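Local coordinates for protein histone-lysine N-methyltransferase, H3 lysine-9 specific SUVH6 (Arabidopsis thaliana, PDB 6A5K) that probably methylates histone H3 to set the H3K9 mark, with S-adenosylmethionine as methyl donor, in a chain that also carries an SRA domain linked to DNA methylation, at residues 452-457 / 489-494. The protein carries 1 engineered substitution. Numbering follows the deposited sequence.
Sequences FINHSC and LQELCY. With ZN (zinc ion), chain E; SAM (S-adenosylmethionine), chain F.
Glu491, its CG trans to the backbone N (chi1 -174°), reaches Asn454, whose CG beside its own N (chi1 -76°) sets the amide between Glu491 and the cofactor. Asn454 ND2 gives Glu491 OE2 a 2.8 Å hydrogen bond nearly in the amide plane, the carboxylate plane turned 67° from it. An amide suits this place because its other end accepts: OD1 takes a 2.9 Å hydrogen bond from the amino group of S-adenosylmethionine (SAM N). With a leucine here, that amino group would probably lose an acceptor and Glu491 OE2 a donor. A water ties OE2 to Asn454 N and Leu492 O, while OE1's salt bridge to Arg363 suits an acid. Branched Ile453 lays CG2 against the ring edge of Tyr494, 3.5 Å from CD1. Small Cys493 and Ser456 let their CB atoms approach to a tight 3.5 Å. The backbones meet in a short, weakly bonded parallel pairing, with Ser456 N hydrogen-bonded to Tyr494 O at 3.2 Å. His455 backbone N and O bind the adenine; Cys457 binds zinc. Within the SET domain, 454-455 is an outermost strand of a mixed sheet, and 491-494 lies between it and 365-369, whose Val367 touches Ile453.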
ATOM      1  N   PHE A 452      -2.555 -17.151  -5.077  1.00 12.48           N
ATOM      2  CA  PHE A 452      -2.026 -16.602  -6.328  1.00 13.38           C
ATOM      3  C   PHE A 452      -1.046 -15.447  -6.133  1.00 15.02           C
ATOM      4  O   PHE A 452      -0.458 -14.967  -7.102  1.00 13.92           O
ATOM      5  CB  PHE A 452      -3.173 -16.143  -7.232  1.00 16.38           C
ATOM      6  CG  PHE A 452      -3.938 -17.268  -7.859  1.00 21.86           C
ATOM      7  CD1 PHE A 452      -5.252 -17.519  -7.497  1.00 17.65           C
ATOM      8  CD2 PHE A 452      -3.345 -18.072  -8.821  1.00 23.68           C
ATOM      9  CE1 PHE A 452      -5.964 -18.557  -8.080  1.00 17.31           C
ATOM     10  CE2 PHE A 452      -4.051 -19.113  -9.412  1.00 23.91           C
ATOM     11  CZ  PHE A 452      -5.360 -19.354  -9.041  1.00 20.03           C
ATOM     12  N   ILE A 453      -0.861 -14.998  -4.892  1.00 12.96           N
ATOM     13  CA  ILE A 453       0.058 -13.878  -4.627  1.00 12.83           C
ATOM     14  C   ILE A 453       1.514 -14.324  -4.795  1.00 13.69           C
ATOM     15  O   ILE A 453       1.967 -15.276  -4.149  1.00 13.29           O
ATOM     16  CB  ILE A 453      -0.142 -13.293  -3.210  1.00 11.57           C
ATOM     17  CG1 ILE A 453      -1.592 -12.837  -3.019  1.00 16.07           C
ATOM     18  CG2 ILE A 453       0.821 -12.121  -2.964  1.00  9.18           C
ATOM     19  CD1 ILE A 453      -1.928 -12.468  -1.581  1.00 14.65           C
ATOM     20  N   ASN A 454       2.234 -13.647  -5.685  1.00  9.66           N
ATOM     21  CA  ASN A 454       3.610 -14.013  -6.007  1.00 13.66           C
ATOM     22  C   ASN A 454       4.629 -13.479  -5.004  1.00 10.38           C
ATOM     23  O   ASN A 454       4.310 -12.655  -4.162  1.00  8.46           O
ATOM     24  CB  ASN A 454       3.961 -13.525  -7.420  1.00  9.69           C
ATOM     25  CG  ASN A 454       3.340 -14.394  -8.503  1.00 12.77           C
ATOM     26  OD1 ASN A 454       3.209 -15.605  -8.333  1.00 16.53           O
ATOM     27  ND2 ASN A 454       2.949 -13.781  -9.616  1.00 13.51           N
ATOM     28  N   HIS A 455       5.859 -13.963  -5.104  1.00 10.56           N
ATOM     29  CA  HIS A 455       6.940 -13.470  -4.262  1.00 11.22           C
ATOM     30  C   HIS A 455       7.603 -12.226  -4.851  1.00 14.42           C
ATOM     31  O   HIS A 455       7.754 -12.111  -6.072  1.00 14.37           O
ATOM     32  CB  HIS A 455       8.012 -14.544  -4.064  1.00 11.22           C
ATOM     33  CG  HIS A 455       9.323 -13.989  -3.592  1.00 13.81           C
ATOM     34  ND1 HIS A 455       9.590 -13.755  -2.259  1.00 11.07           N
ATOM     35  CD2 HIS A 455      10.422 -13.579  -4.275  1.00  8.87           C
ATOM     36  CE1 HIS A 455      10.805 -13.247  -2.137  1.00 14.61           C
ATOM     37  NE2 HIS A 455      11.331 -13.128  -3.343  1.00 10.23           N
ATOM     38  N   SER A 456       8.024 -11.315  -3.981  1.00  8.27           N
ATOM     39  CA  SER A 456       8.933 -10.252  -4.397  1.00 10.28           C
ATOM     40  C   SER A 456      10.011  -9.991  -3.346  1.00 12.81           C
ATOM     41  O   SER A 456       9.765 -10.103  -2.136  1.00 10.95           O
ATOM     42  CB  SER A 456       8.170  -8.959  -4.678  1.00 11.59           C
ATOM     43  OG  SER A 456       9.068  -7.927  -5.068  1.00 11.98           O
ATOM     44  N   CYS A 457      11.206  -9.651  -3.813  1.00 11.96           N
ATOM     45  CA  CYS A 457      12.297  -9.271  -2.922  1.00 13.46           C
ATOM     46  C   CYS A 457      12.128  -7.829  -2.454  1.00 13.62           C
ATOM     47  O   CYS A 457      12.808  -7.382  -1.535  1.00 12.08           O
ATOM     48  CB  CYS A 457      13.643  -9.454  -3.615  1.00 18.40           C
ATOM     49  SG  CYS A 457      13.958 -11.156  -4.117  1.00 12.70           S
ATOM     50  N   LEU A 489      -3.800  -1.485  -9.638  1.00 13.68           N
ATOM     51  CA  LEU A 489      -3.342  -2.468 -10.626  1.00 12.25           C
ATOM     52  C   LEU A 489      -1.873  -2.856 -10.482  1.00 13.79           C
ATOM     53  O   LEU A 489      -1.349  -3.588 -11.314  1.00 22.19           O
ATOM     54  CB  LEU A 489      -3.614  -1.960 -12.050  1.00 14.53           C
ATOM     55  CG  LEU A 489      -5.087  -1.689 -12.377  1.00 17.47           C
ATOM     56  CD1 LEU A 489      -5.223  -0.989 -13.723  1.00 20.81           C
ATOM     57  CD2 LEU A 489      -5.906  -2.981 -12.355  1.00 16.69           C
ATOM     58  N   GLN A 490      -1.200  -2.365  -9.442  1.00 11.63           N
ATOM     59  CA  GLN A 490       0.161  -2.813  -9.159  1.00 10.27           C
ATOM     60  C   GLN A 490       0.103  -4.222  -8.583  1.00 16.09           C
ATOM     61  O   GLN A 490      -0.738  -4.507  -7.724  1.00 10.95           O
ATOM     62  CB  GLN A 490       0.874  -1.866  -8.184  1.00 11.36           C
ATOM     63  CG  GLN A 490       2.286  -2.317  -7.808  1.00 17.43           C
ATOM     64  CD  GLN A 490       3.024  -1.324  -6.920  1.00 23.55           C
ATOM     65  OE1 GLN A 490       3.131  -1.514  -5.704  1.00 19.69           O
ATOM     66  NE2 GLN A 490       3.559  -0.267  -7.529  1.00 21.57           N
ATOM     67  N   GLU A 491       0.981  -5.106  -9.052  1.00 10.98           N
ATOM     68  CA  GLU A 491       0.950  -6.478  -8.551  1.00 11.03           C
ATOM     69  C   GLU A 491       1.223  -6.505  -7.042  1.00 11.86           C
ATOM     70  O   GLU A 491       2.139  -5.834  -6.548  1.00 11.05           O
ATOM     71  CB  GLU A 491       1.958  -7.362  -9.284  1.00 13.50           C
ATOM     72  CG  GLU A 491       1.849  -8.837  -8.892  1.00 16.77           C
ATOM     73  CD  GLU A 491       2.734  -9.754  -9.720  1.00 18.07           C
ATOM     74  OE1 GLU A 491       3.465  -9.264 -10.610  1.00 17.34           O
ATOM     75  OE2 GLU A 491       2.692 -10.977  -9.475  1.00 19.44           O
ATOM     76  N   LEU A 492       0.405  -7.267  -6.320  1.00 11.14           N
ATOM     77  CA  LEU A 492       0.592  -7.491  -4.890  1.00 10.14           C
ATOM     78  C   LEU A 492       1.513  -8.689  -4.655  1.00 10.71           C
ATOM     79  O   LEU A 492       1.317  -9.746  -5.251  1.00 11.05           O
ATOM     80  CB  LEU A 492      -0.756  -7.727  -4.209  1.00 12.28           C
ATOM     81  CG  LEU A 492      -1.865  -6.723  -4.518  1.00 13.55           C
ATOM     82  CD1 LEU A 492      -3.150  -7.123  -3.797  1.00 16.93           C
ATOM     83  CD2 LEU A 492      -1.423  -5.338  -4.089  1.00 12.73           C
ATOM     84  N   CYS A 493       2.509  -8.514  -3.788  1.00  8.60           N
ATOM     85  CA  CYS A 493       3.495  -9.550  -3.483  1.00  8.67           C
ATOM     86  C   CYS A 493       3.946  -9.469  -2.033  1.00  8.38           C
ATOM     87  O   CYS A 493       3.915  -8.400  -1.432  1.00 10.65           O
ATOM     88  CB  CYS A 493       4.730  -9.425  -4.376  1.00 13.11           C
ATOM     89  SG  CYS A 493       4.416  -9.527  -6.160  1.00 38.75           S
ATOM     90  N   TYR A 494       4.398 -10.599  -1.495  1.00  9.69           N
ATOM     91  CA  TYR A 494       5.057 -10.633  -0.192  1.00  8.91           C
ATOM     92  C   TYR A 494       6.300 -11.507  -0.288  1.00 13.93           C
ATOM     93  O   TYR A 494       6.546 -12.157  -1.310  1.00  9.37           O
ATOM     94  CB  TYR A 494       4.120 -11.156   0.909  1.00  8.65           C
ATOM     95  CG  TYR A 494       3.711 -12.595   0.715  1.00 15.35           C
ATOM     96  CD1 TYR A 494       2.663 -12.923  -0.135  1.00 15.06           C
ATOM     97  CD2 TYR A 494       4.371 -13.628   1.374  1.00 12.00           C
ATOM     98  CE1 TYR A 494       2.282 -14.230  -0.333  1.00 17.09           C
ATOM     99  CE2 TYR A 494       3.990 -14.959   1.177  1.00 15.86           C
ATOM    100  CZ  TYR A 494       2.942 -15.244   0.323  1.00 17.76           C
ATOM    101  OH  TYR A 494       2.536 -16.544   0.106  1.00 26.01           O
TER
HETATM  102 ZN    ZN E 804      13.671 -11.248  -6.516  1.00 20.80          ZN
HETATM  103  N   SAM F 805       2.199 -17.692 -10.049  1.00 12.76           N
HETATM  104  CA  SAM F 805       1.387 -18.723  -9.376  1.00 15.91           C
HETATM  105  C   SAM F 805       0.310 -19.333 -10.275  1.00 18.80           C
HETATM  106  O   SAM F 805      -0.532 -20.114  -9.808  1.00 17.63           O
HETATM  107  OXT SAM F 805       0.252 -19.056 -11.477  1.00 16.67           O
HETATM  108  CB  SAM F 805       0.743 -18.157  -8.111  1.00 12.57           C
HETATM  109  CG  SAM F 805       1.740 -18.099  -6.962  1.00 16.05           C
HETATM  110  SD  SAM F 805       2.146 -19.796  -6.487  1.00 50.02           S
HETATM  111  CE  SAM F 805       1.715 -19.699  -4.755  1.00 12.33           C
HETATM  112  C5' SAM F 805       3.936 -19.817  -6.303  1.00 17.88           C
HETATM  113  C4' SAM F 805       4.610 -20.084  -7.634  1.00 18.49           C
HETATM  114  O4' SAM F 805       4.566 -18.913  -8.439  1.00 16.78           O
HETATM  115  C3' SAM F 805       6.075 -20.428  -7.447  1.00 23.19           C
HETATM  116  O3' SAM F 805       6.255 -21.815  -7.280  1.00 25.51           O
HETATM  117  C2' SAM F 805       6.662 -19.941  -8.747  1.00 19.79           C
HETATM  118  O2' SAM F 805       6.399 -20.912  -9.734  1.00 22.88           O
HETATM  119  C1' SAM F 805       5.814 -18.732  -9.074  1.00 15.85           C
HETATM  120  N9  SAM F 805       6.456 -17.511  -8.543  1.00 14.77           N
HETATM  121  C8  SAM F 805       5.985 -16.679  -7.562  1.00 13.69           C
HETATM  122  N7  SAM F 805       6.882 -15.676  -7.371  1.00 14.24           N
HETATM  123  C5  SAM F 805       7.929 -15.870  -8.209  1.00 13.38           C
HETATM  124  C6  SAM F 805       9.106 -15.165  -8.435  1.00 14.68           C
HETATM  125  N6  SAM F 805       9.388 -14.056  -7.749  1.00 11.06           N
HETATM  126  N1  SAM F 805      10.004 -15.634  -9.368  1.00 12.79           N
HETATM  127  C2  SAM F 805       9.729 -16.779 -10.090  1.00 14.53           C
HETATM  128  N3  SAM F 805       8.553 -17.470  -9.871  1.00 15.01           N
HETATM  129  C4  SAM F 805       7.666 -17.021  -8.953  1.00 16.08           C
HETATM  130  O   HOH W   1       0.805 -16.854  -2.259  1.00 16.13           O
HETATM  131  O   HOH W   2       0.868 -11.477  -7.256  1.00 10.19           O